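Local coordinates for protein acyl-CoA thioesterase II TesB2 (Mycobacterium marinum, PDB 3U0A) that probably hydrolyses fatty acyl-CoA thioesters to free fatty acids and coenzyme A, as a member of the C/M/P thioester hydrolase family, at residues A[82-85]-A[90-93]; A[19-24]-A[49-54]; A[153-158]-A[234-239]; A[123-128]-A[161-166]; A[102-107]-A[221-226]. All coordinates share one frame; numbering follows the deposited sequence.

Contact 1: A[82-85]-A[90-93]; sequences RTRD and VTRR. With SO4 (sulfate ion), chain D.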
# COMPACT_ATOMS: atom_id res chain seq x y z
N ARG A 82 9.71 14.14 -12.46
CA ARG A 82 9.31 13.21 -13.54
C ARG A 82 10.18 11.99 -13.45
O ARG A 82 11.18 11.91 -14.08
CB ARG A 82 9.38 13.84 -14.93
CG ARG A 82 8.64 15.14 -15.01
CD ARG A 82 8.27 15.59 -16.42
NE ARG A 82 7.38 16.75 -16.31
CZ ARG A 82 6.67 17.30 -17.29
NH1 ARG A 82 6.72 16.82 -18.52
NH2 ARG A 82 5.90 18.35 -17.02
N THR A 83 9.78 11.04 -12.63
CA THR A 83 10.73 10.10 -12.13
C THR A 83 11.15 9.16 -13.25
O THR A 83 12.33 8.84 -13.41
CB THR A 83 10.15 9.35 -10.92
OG1 THR A 83 9.75 10.30 -9.93
CG2 THR A 83 11.19 8.43 -10.34
N ARG A 84 10.16 8.75 -14.05
CA ARG A 84 10.38 7.87 -15.18
C ARG A 84 9.28 8.11 -16.23
O ARG A 84 8.09 8.30 -15.90
CB ARG A 84 10.37 6.42 -14.69
CG ARG A 84 10.71 5.32 -15.72
CD ARG A 84 9.46 4.70 -16.35
NE ARG A 84 8.37 4.44 -15.37
CZ ARG A 84 8.16 3.27 -14.76
NH1 ARG A 84 8.94 2.22 -15.03
NH2 ARG A 84 7.15 3.13 -13.88
N ASP A 85 9.72 8.15 -17.48
CA ASP A 85 8.84 8.26 -18.63
C ASP A 85 9.19 7.16 -19.69
O ASP A 85 10.05 7.36 -20.53
CB ASP A 85 8.95 9.67 -19.25
CG ASP A 85 8.22 10.71 -18.43
OD1 ASP A 85 7.10 11.09 -18.80
OD2 ASP A 85 8.75 11.14 -17.38
N VAL A 90 4.54 5.62 -16.81
CA VAL A 90 5.16 6.86 -16.39
C VAL A 90 5.03 6.90 -14.87
O VAL A 90 4.03 6.46 -14.29
CB VAL A 90 4.49 8.06 -17.08
CG1 VAL A 90 4.84 9.36 -16.41
CG2 VAL A 90 4.86 8.12 -18.57
N THR A 91 6.07 7.39 -14.20
CA THR A 91 6.04 7.50 -12.74
C THR A 91 6.34 8.91 -12.32
O THR A 91 7.23 9.52 -12.88
CB THR A 91 7.07 6.56 -12.06
OG1 THR A 91 6.93 5.22 -12.57
CG2 THR A 91 6.88 6.55 -10.55
N ARG A 92 5.62 9.41 -11.31
CA ARG A 92 5.86 10.73 -10.73
C ARG A 92 6.08 10.68 -9.22
O ARG A 92 5.50 9.82 -8.56
CB ARG A 92 4.67 11.62 -11.02
CG ARG A 92 4.46 11.91 -12.51
CD ARG A 92 5.62 12.69 -13.10
NE ARG A 92 5.43 13.08 -14.50
CZ ARG A 92 6.03 12.52 -15.55
NH1 ARG A 92 6.88 11.49 -15.41
NH2 ARG A 92 5.76 12.98 -16.75
N ARG A 93 6.92 11.58 -8.69
CA ARG A 93 6.94 11.86 -7.23
C ARG A 93 6.52 13.30 -7.03
O ARG A 93 6.82 14.13 -7.88
CB ARG A 93 8.28 11.58 -6.55
CG ARG A 93 8.57 10.09 -6.49
CD ARG A 93 9.74 9.71 -5.61
NE ARG A 93 11.00 10.42 -5.89
CZ ARG A 93 12.14 10.32 -5.16
NH1 ARG A 93 12.24 9.54 -4.05
NH2 ARG A 93 13.19 11.04 -5.51
S SO4 D . 4.28 21.43 -19.01
O1 SO4 D . 5.59 20.72 -19.27
O2 SO4 D . 3.20 20.44 -18.74
O3 SO4 D . 4.39 22.31 -17.81
O4 SO4 D . 3.95 22.35 -20.19
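Thr-83 and Arg-84 both face Thr-91 in a classic beta bulge near the turn end of the antiparallel hairpin formed by strands 76-85 and 89-98. Both backbone nitrogens of the bulge converge on Thr-91 O, at 3.0 Å from Thr-83 N and 3.2 Å from Arg-84 N. The return bond, from Thr-91 N to Arg-84 O, is shorter at 2.8 Å and nearly straight at 166°. A third donor, Arg-92 NH1, reaches Thr-91 O from above the carbonyl plane. Bending at chi2 (-64°) carries the Arg-92 chain back along the hairpin, where the guanidinium grips Asp-85 end-on: Arg-92 NH2 lies 3.1 Å from Asp-85 OD1, which accepts on its syn lone pair. CB of Arg-82 and CG1 of Val-90 cover opposite faces of this guanidinium, which limits its rotation. Arg-92 NH2 also donates to Thr-52 O. The polar end of Arg-82 has other partners: NE gives to Asn-19 OD1 and NH2 to O1 of a sulfate, probably from the crystallisation liquor. Thr-83 OG1 is hydrogen-bonded to Glu-81. The shortest link of the salt bridge is Arg-92 NH1 to Asp-85 OD2, 2.7 Å, with the oxygen met 35° out of the carboxylate plane.

Contact 2: A[19-24]-A[49-54]; sequences NIYRGS and AVRTVD. With NA (sodium ion), chain G.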
# COMPACT_ATOMS: atom_id res chain seq x y z
N ASN A 19 6.38 21.74 -13.72
CA ASN A 19 6.55 20.90 -12.55
C ASN A 19 6.38 21.60 -11.21
O ASN A 19 6.76 21.04 -10.21
CB ASN A 19 7.92 20.19 -12.56
CG ASN A 19 8.10 19.25 -13.75
OD1 ASN A 19 7.16 18.64 -14.23
ND2 ASN A 19 9.31 19.13 -14.21
N ILE A 20 5.82 22.82 -11.18
CA ILE A 20 5.51 23.55 -9.92
C ILE A 20 4.08 24.03 -10.03
O ILE A 20 3.75 24.73 -10.95
CB ILE A 20 6.46 24.76 -9.65
CG1 ILE A 20 7.95 24.37 -9.85
CG2 ILE A 20 6.19 25.38 -8.27
CD1 ILE A 20 8.99 25.42 -9.44
N TYR A 21 3.24 23.65 -9.07
CA TYR A 21 1.82 24.01 -9.05
C TYR A 21 1.48 24.57 -7.66
O TYR A 21 2.22 24.38 -6.71
CB TYR A 21 0.96 22.78 -9.39
CG TYR A 21 1.19 22.24 -10.81
CD1 TYR A 21 0.40 22.64 -11.86
CD2 TYR A 21 2.20 21.34 -11.08
CE1 TYR A 21 0.59 22.15 -13.13
CE2 TYR A 21 2.42 20.85 -12.35
CZ TYR A 21 1.61 21.25 -13.39
OH TYR A 21 1.83 20.78 -14.66
N ARG A 22 0.37 25.27 -7.54
CA ARG A 22 -0.03 25.85 -6.26
C ARG A 22 -1.51 25.66 -6.11
O ARG A 22 -2.27 25.95 -7.04
CB ARG A 22 0.30 27.34 -6.17
CG ARG A 22 -0.21 27.98 -4.89
CD ARG A 22 0.49 29.28 -4.51
NE ARG A 22 0.18 30.36 -5.42
CZ ARG A 22 0.83 31.51 -5.46
NH1 ARG A 22 0.49 32.42 -6.34
NH2 ARG A 22 1.84 31.73 -4.64
N GLY A 23 -1.90 25.17 -4.93
CA GLY A 23 -3.29 25.06 -4.53
C GLY A 23 -3.64 26.21 -3.59
O GLY A 23 -2.85 26.58 -2.72
N SER A 24 -4.82 26.78 -3.76
CA SER A 24 -5.16 27.94 -2.98
C SER A 24 -5.70 27.55 -1.61
O SER A 24 -6.24 26.45 -1.43
CB SER A 24 -6.17 28.84 -3.73
OG SER A 24 -7.30 28.08 -4.12
N ALA A 49 0.57 15.69 -10.21
CA ALA A 49 1.24 14.63 -10.89
C ALA A 49 0.59 14.46 -12.29
O ALA A 49 1.30 14.38 -13.27
CB ALA A 49 1.16 13.35 -10.06
N VAL A 50 -0.74 14.46 -12.32
CA VAL A 50 -1.52 14.16 -13.50
C VAL A 50 -1.30 15.20 -14.64
O VAL A 50 -1.33 14.88 -15.84
CB VAL A 50 -3.01 14.05 -13.11
CG1 VAL A 50 -3.91 13.98 -14.34
CG2 VAL A 50 -3.22 12.83 -12.25
N ARG A 51 -1.01 16.44 -14.25
CA ARG A 51 -0.82 17.52 -15.22
C ARG A 51 0.50 17.46 -15.99
O ARG A 51 0.64 18.07 -17.05
CB ARG A 51 -1.04 18.87 -14.55
CG ARG A 51 -2.53 19.06 -14.39
CD ARG A 51 -2.98 20.41 -13.93
NE ARG A 51 -2.44 21.54 -14.68
CZ ARG A 51 -2.82 22.80 -14.46
NH1 ARG A 51 -2.31 23.81 -15.19
NH2 ARG A 51 -3.75 23.05 -13.51
N THR A 52 1.44 16.68 -15.45
CA THR A 52 2.76 16.47 -16.03
C THR A 52 2.83 15.16 -16.79
O THR A 52 3.89 14.78 -17.29
CB THR A 52 3.87 16.44 -14.94
OG1 THR A 52 3.80 15.22 -14.20
CG2 THR A 52 3.72 17.61 -14.01
N VAL A 53 1.70 14.45 -16.87
CA VAL A 53 1.64 13.14 -17.54
C VAL A 53 0.85 13.21 -18.83
O VAL A 53 -0.23 13.73 -18.85
CB VAL A 53 1.07 12.05 -16.59
CG1 VAL A 53 0.89 10.72 -17.30
CG2 VAL A 53 1.97 11.94 -15.37
N ASP A 54 1.46 12.72 -19.90
CA ASP A 54 0.76 12.37 -21.13
C ASP A 54 -0.57 11.63 -20.83
O ASP A 54 -0.57 10.59 -20.20
CB ASP A 54 1.67 11.48 -21.97
CG ASP A 54 1.10 11.20 -23.36
OD1 ASP A 54 -0.12 10.88 -23.48
OD2 ASP A 54 1.88 11.32 -24.34
NA NA G . -2.51 13.05 -17.55
O HOH W 1 -3.34 10.96 -16.68
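Tyr-21 packs by its phenol end against Arg-51 and Thr-52, a van der Waals contact between strand 20-23, next to the outermost strand 14-17, and the end of helix 34-51, the long helix that the beta strands of a hotdog fold wrap around. Two residues receive the ring differently. OH and CZ lie against CB of Arg-51, the hydroxyl at 3.4 Å, while CE1 sits 3.5 Å from Arg-51 NE and over one face of the guanidinium, offset toward its rim. The two planes are 66° apart, so this is not a parallel stack; the side chain bends at chi3 (51°) to bring the flat group beside the ring. Thr-52 comes in at the ring edge through its methyl, CG2 being 3.7 Å from Tyr-21 OH and 3.6 Å from Asn-19 OD1. With OG1 placed between the backbone N and the carbonyl carbon (chi1 73°), the hydroxyl turns back to Ala-49 O at 2.8 Å and presents CG2 to Asn-19 and Tyr-21. Beyond this turn, a sodium ion is held by Val-50 O, Val-53 O and a water. The strongest polar partner of Arg-51 lies outside the contact: NH2 bonds to Leu-13 O. The contact thus rests on van der Waals packing of an aromatic ring and polar atoms against carbon and a guanidinium face, with the charge of Arg-51 held by a backbone carbonyl elsewhere.

Contact 3: A[153-158]-A[234-239]; sequences DVRIVP and DEWLLY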
# COMPACT_ATOMS: atom_id res chain seq x y z
N ASP A 153 -24.02 11.35 0.09
CA ASP A 153 -24.89 10.43 0.70
C ASP A 153 -24.04 9.34 1.30
O ASP A 153 -23.24 8.73 0.60
CB ASP A 153 -25.74 9.80 -0.39
CG ASP A 153 -27.15 10.22 -0.32
OD1 ASP A 153 -27.93 9.41 0.22
OD2 ASP A 153 -27.47 11.34 -0.78
N VAL A 154 -24.24 9.06 2.57
CA VAL A 154 -23.39 8.10 3.26
C VAL A 154 -24.23 7.18 4.11
O VAL A 154 -25.03 7.65 4.90
CB VAL A 154 -22.36 8.82 4.13
CG1 VAL A 154 -21.32 7.84 4.61
CG2 VAL A 154 -21.74 9.98 3.34
N ARG A 155 -24.09 5.86 3.95
CA ARG A 155 -25.00 4.94 4.65
C ARG A 155 -24.19 3.81 5.19
O ARG A 155 -23.52 3.11 4.41
CB ARG A 155 -26.09 4.45 3.70
CG ARG A 155 -26.90 5.58 3.11
CD ARG A 155 -28.21 5.17 2.43
NE ARG A 155 -28.76 6.34 1.75
CZ ARG A 155 -29.87 6.39 1.01
NH1 ARG A 155 -30.63 5.32 0.84
NH2 ARG A 155 -30.22 7.54 0.44
N ILE A 156 -24.23 3.65 6.51
CA ILE A 156 -23.31 2.77 7.23
C ILE A 156 -24.04 1.49 7.55
O ILE A 156 -25.04 1.51 8.24
CB ILE A 156 -22.77 3.45 8.51
CG1 ILE A 156 -22.32 4.89 8.15
CG2 ILE A 156 -21.62 2.65 9.13
CD1 ILE A 156 -21.19 5.48 8.99
N VAL A 157 -23.54 0.38 7.02
CA VAL A 157 -24.16 -0.89 7.25
C VAL A 157 -24.13 -1.14 8.76
O VAL A 157 -23.08 -1.02 9.39
CB VAL A 157 -23.51 -2.04 6.45
CG1 VAL A 157 -24.25 -3.33 6.69
CG2 VAL A 157 -23.55 -1.73 4.96
N PRO A 158 -25.31 -1.41 9.35
CA PRO A 158 -25.48 -1.77 10.76
C PRO A 158 -24.73 -3.03 11.13
O PRO A 158 -24.62 -3.97 10.32
CB PRO A 158 -26.98 -2.05 10.86
CG PRO A 158 -27.59 -1.20 9.82
CD PRO A 158 -26.61 -1.19 8.69
N ASP A 234 -20.70 9.76 -8.58
CA ASP A 234 -22.09 10.18 -8.39
C ASP A 234 -23.11 9.01 -8.50
O ASP A 234 -24.33 9.23 -8.56
CB ASP A 234 -22.47 11.31 -9.37
CG ASP A 234 -22.06 11.01 -10.81
OD1 ASP A 234 -21.56 9.90 -11.09
OD2 ASP A 234 -22.22 11.92 -11.66
N GLU A 235 -22.59 7.78 -8.50
CA GLU A 235 -23.40 6.56 -8.41
C GLU A 235 -22.96 5.79 -7.18
O GLU A 235 -21.86 6.02 -6.68
CB GLU A 235 -23.25 5.70 -9.67
CG GLU A 235 -24.07 6.22 -10.86
CD GLU A 235 -23.97 5.36 -12.13
OE1 GLU A 235 -23.24 4.31 -12.15
OE2 GLU A 235 -24.67 5.74 -13.12
N TRP A 236 -23.79 4.88 -6.68
CA TRP A 236 -23.44 4.17 -5.46
C TRP A 236 -22.15 3.38 -5.57
O TRP A 236 -21.95 2.59 -6.53
CB TRP A 236 -24.58 3.26 -5.02
CG TRP A 236 -25.76 4.00 -4.42
CD1 TRP A 236 -27.04 4.12 -4.94
CD2 TRP A 236 -25.81 4.74 -3.14
NE1 TRP A 236 -27.83 4.85 -4.11
CE2 TRP A 236 -27.16 5.26 -3.02
CE3 TRP A 236 -24.89 5.01 -2.13
CZ2 TRP A 236 -27.57 6.03 -1.94
CZ3 TRP A 236 -25.30 5.78 -1.05
CH2 TRP A 236 -26.63 6.29 -0.96
N LEU A 237 -21.27 3.62 -4.60
CA LEU A 237 -20.07 2.81 -4.34
C LEU A 237 -20.19 2.16 -2.95
O LEU A 237 -20.57 2.83 -1.98
CB LEU A 237 -18.82 3.69 -4.37
CG LEU A 237 -18.58 4.47 -5.65
CD1 LEU A 237 -17.53 5.54 -5.41
CD2 LEU A 237 -18.21 3.54 -6.81
N LEU A 238 -19.89 0.87 -2.87
CA LEU A 238 -19.79 0.20 -1.58
C LEU A 238 -18.34 0.07 -1.15
O LEU A 238 -17.49 -0.48 -1.86
CB LEU A 238 -20.39 -1.17 -1.62
CG LEU A 238 -20.14 -2.12 -0.43
CD1 LEU A 238 -20.95 -1.70 0.79
CD2 LEU A 238 -20.51 -3.52 -0.84
N TYR A 239 -18.07 0.60 0.04
CA TYR A 239 -16.78 0.50 0.61
C TYR A 239 -16.77 -0.62 1.61
O TYR A 239 -17.32 -0.51 2.70
CB TYR A 239 -16.42 1.76 1.35
CG TYR A 239 -14.95 2.02 1.34
CD1 TYR A 239 -14.01 1.04 0.96
CD2 TYR A 239 -14.47 3.26 1.72
CE1 TYR A 239 -12.64 1.33 0.95
CE2 TYR A 239 -13.11 3.55 1.72
CZ TYR A 239 -12.19 2.62 1.32
OH TYR A 239 -10.87 3.03 1.31
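Trp-236 pushes the far corner of its indole between Asp-153 and Arg-155, and CH2 does most of the touching. This atom lies 3.4 Å from Arg-155 NE and 3.6 Å from Asp-153 OD1, with Asp-153 CB nearly as close at 3.7 Å. Its neighbour CZ2 stands over the centre of the Arg-155 guanidinium, 3.8 Å from CZ. The guanidinium and ring planes are 70° apart, so the indole offers its rim to the flat cation instead of lying parallel to it. The carboxylate of Asp-153 is turned almost perpendicular to the indole. Behind this first shell, the two charged residues hold each other: two positions apart on strand 152-156, they form a salt bridge with Arg-155 NH2 3.0 Å from Asp-153 OD1, the oxygen being approached nearly along its C-O axis. An extended Arg-155 chain, with CG anti to the carbonyl carbon (chi1 -58°), spans that gap. Farther out, Arg-155 NH1 donates to Pro-129 O and Asp-153 OD2 pairs with Arg-179 NE, so both charges have second anchors. Trp-236 also packs on Arg-177 and Pro-129. Strand 171-178 runs between the two segments, hydrogen-bonded to strand 152-156 on one side and to Leu-237 on the other; the indole therefore bridges over this middle strand of the C-terminal hotdog domain, whose long helix 186-200 meets Tyr-239 farther along strand 237-247.

Contact 4: A[123-128]-A[161-166]; sequences MPAAPP and LLAPLP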
# COMPACT_ATOMS: atom_id res chain seq x y z
N MET A 123 -18.32 -9.28 -5.11
CA MET A 123 -18.86 -8.33 -4.19
C MET A 123 -19.43 -9.05 -2.96
O MET A 123 -20.21 -9.97 -3.10
CB MET A 123 -19.97 -7.54 -4.86
CG MET A 123 -20.26 -6.25 -4.11
SD MET A 123 -21.65 -5.43 -4.83
CE MET A 123 -21.91 -4.01 -3.75
N PRO A 124 -19.06 -8.61 -1.74
CA PRO A 124 -19.65 -9.18 -0.55
C PRO A 124 -21.14 -8.89 -0.45
O PRO A 124 -21.63 -7.90 -1.03
CB PRO A 124 -18.91 -8.48 0.59
CG PRO A 124 -18.56 -7.18 0.02
CD PRO A 124 -18.22 -7.45 -1.42
N ALA A 125 -21.84 -9.79 0.24
CA ALA A 125 -23.22 -9.59 0.55
C ALA A 125 -23.33 -8.35 1.42
O ALA A 125 -22.79 -8.30 2.54
CB ALA A 125 -23.80 -10.80 1.29
N ALA A 126 -23.96 -7.32 0.87
CA ALA A 126 -24.33 -6.14 1.63
C ALA A 126 -25.81 -5.90 1.33
O ALA A 126 -26.37 -6.46 0.36
CB ALA A 126 -23.48 -4.94 1.26
N PRO A 127 -26.48 -5.15 2.21
CA PRO A 127 -27.85 -4.83 1.91
C PRO A 127 -27.83 -3.63 0.98
O PRO A 127 -26.85 -2.89 0.98
CB PRO A 127 -28.45 -4.49 3.27
CG PRO A 127 -27.30 -4.12 4.12
CD PRO A 127 -26.13 -4.88 3.62
N PRO A 128 -28.90 -3.45 0.17
CA PRO A 128 -28.87 -2.29 -0.68
C PRO A 128 -28.86 -0.99 0.13
O PRO A 128 -29.26 -0.98 1.29
CB PRO A 128 -30.17 -2.42 -1.49
CG PRO A 128 -30.43 -3.87 -1.55
CD PRO A 128 -29.90 -4.44 -0.26
N LEU A 161 -26.35 -6.41 10.15
CA LEU A 161 -26.53 -6.82 8.75
C LEU A 161 -25.19 -7.12 8.05
O LEU A 161 -25.18 -7.59 6.89
CB LEU A 161 -27.32 -5.75 8.00
CG LEU A 161 -28.66 -5.43 8.68
CD1 LEU A 161 -29.41 -4.29 7.97
CD2 LEU A 161 -29.49 -6.72 8.81
N LEU A 162 -24.07 -6.86 8.72
CA LEU A 162 -22.79 -6.92 8.05
C LEU A 162 -22.43 -8.38 7.85
O LEU A 162 -22.55 -9.17 8.78
CB LEU A 162 -21.73 -6.22 8.89
CG LEU A 162 -20.31 -6.15 8.34
CD1 LEU A 162 -19.61 -4.95 8.98
CD2 LEU A 162 -19.56 -7.45 8.60
N ALA A 163 -22.00 -8.75 6.65
CA ALA A 163 -21.60 -10.14 6.38
C ALA A 163 -20.16 -10.35 6.86
O ALA A 163 -19.22 -9.88 6.22
CB ALA A 163 -21.71 -10.45 4.89
N PRO A 164 -19.99 -11.01 8.03
CA PRO A 164 -18.64 -11.08 8.55
C PRO A 164 -17.80 -12.16 7.83
O PRO A 164 -18.34 -13.08 7.24
CB PRO A 164 -18.85 -11.42 10.06
CG PRO A 164 -20.33 -11.54 10.27
CD PRO A 164 -20.95 -11.70 8.92
N LEU A 165 -16.49 -12.00 7.89
CA LEU A 165 -15.56 -13.01 7.44
C LEU A 165 -14.89 -13.68 8.64
O LEU A 165 -14.80 -13.09 9.73
CB LEU A 165 -14.48 -12.42 6.52
CG LEU A 165 -14.90 -11.74 5.20
CD1 LEU A 165 -13.63 -11.10 4.65
CD2 LEU A 165 -15.60 -12.67 4.19
N PRO A 166 -14.39 -14.90 8.42
CA PRO A 166 -13.78 -15.69 9.48
C PRO A 166 -12.52 -15.03 10.12
O PRO A 166 -11.59 -14.62 9.40
CB PRO A 166 -13.41 -17.03 8.80
CG PRO A 166 -14.16 -17.05 7.51
CD PRO A 166 -14.50 -15.65 7.15
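Two proline-rich loops meet at the surface of the C-terminal half, where Ala-125 and Pro-127 of one face Ala-163 and Leu-161 of the other. The first touch is between small groups: the Ala-163 methyl comes against the flank of the Ala-125 methyl, CB to CB 4.2 Å. The Ala-163 methyl also rests 3.4 Å from the carbonyl oxygen of Ala-125. Two residues farther along, the CG corner of the Pro-127 ring lies 4.2 Å from CB of Leu-161, and CD1 of the same leucine is 4.4 Å from that ring carbon. A chi1 of -55° carries CG and CD1 of Leu-161 on past the proline. The pairing of 125 with 163 and of 127 with 161 makes the loops run in opposite directions, yet they are joined by van der Waals contact, without hydrogen bonds between them, at a separation of 6.1 Å between the CA atoms of Ala-125 and Ala-163. In a double hotdog enzyme such as this, the 123-128 segment belongs to the connection between the halves, and 161-166 leads from strand 152-156 into strand 171-178. Each loop has its own polar hold on the beta strands. Gln-171 OE1 accepts from Leu-165 N, and its NE2 donates to Ala-163 O, while a weak bond runs from Trp-175 NE1 to Pro-127 O. Met-123 and Pro-124 lie against Phe-258, and Leu-165 packs on Lys-168 of the second subunit.

Contact 5: A[102-107]-A[221-226]; sequences VIFSMG and LDHAMW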
# COMPACT_ATOMS: atom_id res chain seq x y z
N VAL A 102 8.20 20.01 3.73
CA VAL A 102 7.38 19.00 3.06
C VAL A 102 6.32 18.46 4.06
O VAL A 102 6.66 17.91 5.11
CB VAL A 102 8.23 17.85 2.44
CG1 VAL A 102 7.31 16.82 1.78
CG2 VAL A 102 9.22 18.40 1.44
N ILE A 103 5.05 18.69 3.73
CA ILE A 103 3.91 18.30 4.58
C ILE A 103 3.32 16.95 4.16
O ILE A 103 2.75 16.25 4.96
CB ILE A 103 2.81 19.40 4.62
CG1 ILE A 103 2.03 19.50 3.29
CG2 ILE A 103 3.41 20.77 4.98
CD1 ILE A 103 0.91 20.54 3.37
N PHE A 104 3.48 16.61 2.89
CA PHE A 104 2.98 15.39 2.31
C PHE A 104 3.89 14.98 1.18
O PHE A 104 4.30 15.79 0.40
CB PHE A 104 1.53 15.61 1.78
CG PHE A 104 0.91 14.38 1.17
CD1 PHE A 104 0.46 13.34 1.98
CD2 PHE A 104 0.83 14.23 -0.20
CE1 PHE A 104 -0.07 12.19 1.42
CE2 PHE A 104 0.29 13.10 -0.76
CZ PHE A 104 -0.16 12.08 0.05
N SER A 105 4.19 13.71 1.09
CA SER A 105 5.07 13.18 0.03
C SER A 105 4.46 11.92 -0.57
O SER A 105 3.94 11.07 0.12
CB SER A 105 6.48 12.88 0.55
OG SER A 105 7.38 12.62 -0.52
N MET A 106 4.60 11.78 -1.87
CA MET A 106 3.73 10.95 -2.62
C MET A 106 4.38 10.41 -3.90
O MET A 106 5.21 11.03 -4.50
CB MET A 106 2.57 11.81 -3.00
CG MET A 106 1.50 11.10 -3.71
SD MET A 106 0.59 12.27 -4.71
CE MET A 106 0.34 11.19 -6.13
N GLY A 107 3.95 9.23 -4.30
CA GLY A 107 4.27 8.72 -5.63
C GLY A 107 3.05 8.10 -6.30
O GLY A 107 2.16 7.59 -5.61
N LEU A 221 -1.24 8.45 8.87
CA LEU A 221 0.20 8.32 8.61
C LEU A 221 0.51 8.16 7.10
O LEU A 221 1.47 8.73 6.57
CB LEU A 221 0.74 7.13 9.39
CG LEU A 221 0.53 7.18 10.90
CD1 LEU A 221 1.00 5.90 11.57
CD2 LEU A 221 1.28 8.37 11.49
N ASP A 222 -0.31 7.38 6.42
CA ASP A 222 -0.10 7.13 5.02
C ASP A 222 -1.38 6.79 4.27
O ASP A 222 -2.46 6.92 4.82
CB ASP A 222 0.99 6.05 4.83
CG ASP A 222 0.49 4.62 5.07
OD1 ASP A 222 -0.72 4.33 5.05
OD2 ASP A 222 1.38 3.77 5.22
N HIS A 223 -1.23 6.50 2.99
CA HIS A 223 -2.21 5.77 2.24
C HIS A 223 -1.54 5.21 0.99
O HIS A 223 -0.53 5.72 0.51
CB HIS A 223 -3.50 6.58 1.94
CG HIS A 223 -3.34 7.75 0.97
ND1 HIS A 223 -4.28 8.67 0.83
CD2 HIS A 223 -2.32 8.10 0.10
CE1 HIS A 223 -3.88 9.57 -0.10
NE2 HIS A 223 -2.68 9.22 -0.53
N ALA A 224 -2.13 4.12 0.51
CA ALA A 224 -1.71 3.41 -0.70
C ALA A 224 -2.98 3.03 -1.39
O ALA A 224 -3.88 2.50 -0.75
CB ALA A 224 -0.90 2.15 -0.35
N MET A 225 -3.07 3.30 -2.69
CA MET A 225 -4.31 3.04 -3.47
C MET A 225 -4.02 2.46 -4.85
O MET A 225 -2.96 2.69 -5.43
CB MET A 225 -5.12 4.32 -3.64
CG MET A 225 -5.53 4.97 -2.34
SD MET A 225 -6.45 6.49 -2.58
CE MET A 225 -6.55 7.04 -0.85
N TRP A 226 -4.98 1.68 -5.35
CA TRP A 226 -4.86 1.05 -6.65
C TRP A 226 -6.14 1.20 -7.36
O TRP A 226 -7.17 0.77 -6.87
CB TRP A 226 -4.48 -0.43 -6.50
CG TRP A 226 -3.11 -0.64 -5.84
CD1 TRP A 226 -1.88 -0.79 -6.46
CD2 TRP A 226 -2.82 -0.75 -4.43
NE1 TRP A 226 -0.89 -0.96 -5.55
CE2 TRP A 226 -1.37 -0.93 -4.32
CE3 TRP A 226 -3.57 -0.71 -3.28
CZ2 TRP A 226 -0.75 -1.07 -3.10
CZ3 TRP A 226 -2.92 -0.85 -2.04
CH2 TRP A 226 -1.54 -1.04 -1.97
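Phe-104 and His-223 meet in an offset edge-to-face aromatic pair, one point of close packing between two otherwise well-separated strands in the interior of the double hotdog. The edge of the phenyl ring is directed toward the imidazole face, with ring planes at 82° and centroids 5.9 Å apart. Phe-104 CZ and His-223 NE2 make the nearest approach, at 3.9 Å. Each side chain must reach for this meeting, because the CA atoms of Phe-104 and Asp-222, the nearest across the segments, are 9.2 Å apart. With CG opposite its backbone nitrogen (chi1 -179°), Phe-104 extends its ring far enough for CZ to arrive at the imidazole. The loose side is the remainder: Met-106 stays 5.6 Å from the 221-226 segment at its nearest side-chain approach. Even so, both rings are buried, and the imidazole is oriented from its other nitrogen, ND1, by a hydrogen bond with Asp-198 of helix 186-200. Strand 58-66 lies between strands 101-111 and 217-227, and its Phe-66 meets both rings, edge-to-face with His-223; Ala-42 and Ser-45 of helix 34-51 pack on Phe-104, so the pair sits where both hotdog halves and their long helices come together.

Following the chain, contact 2 is the first to close, bringing the end of helix 34-51 back to strand 20-23. Contact 1 follows in series as a short hairpin and touches contact 2 through two of its arginines; a third, Arg-93, packs on Met-106 of contact 5. Contact 5 then closes a long loop, from 102-107 to 221-226, that joins the N-terminal and C-terminal hotdog halves. Contact 4 is nested inside it, linking the interdomain connection to the loop after strand 152-156. Contact 3 crosses both: its 153-158 segment lies within each loop, and 234-239 beyond them. Contacts 3 and 4 pack together, about 34 and 39 Å respectively, centre to centre, from contact 1.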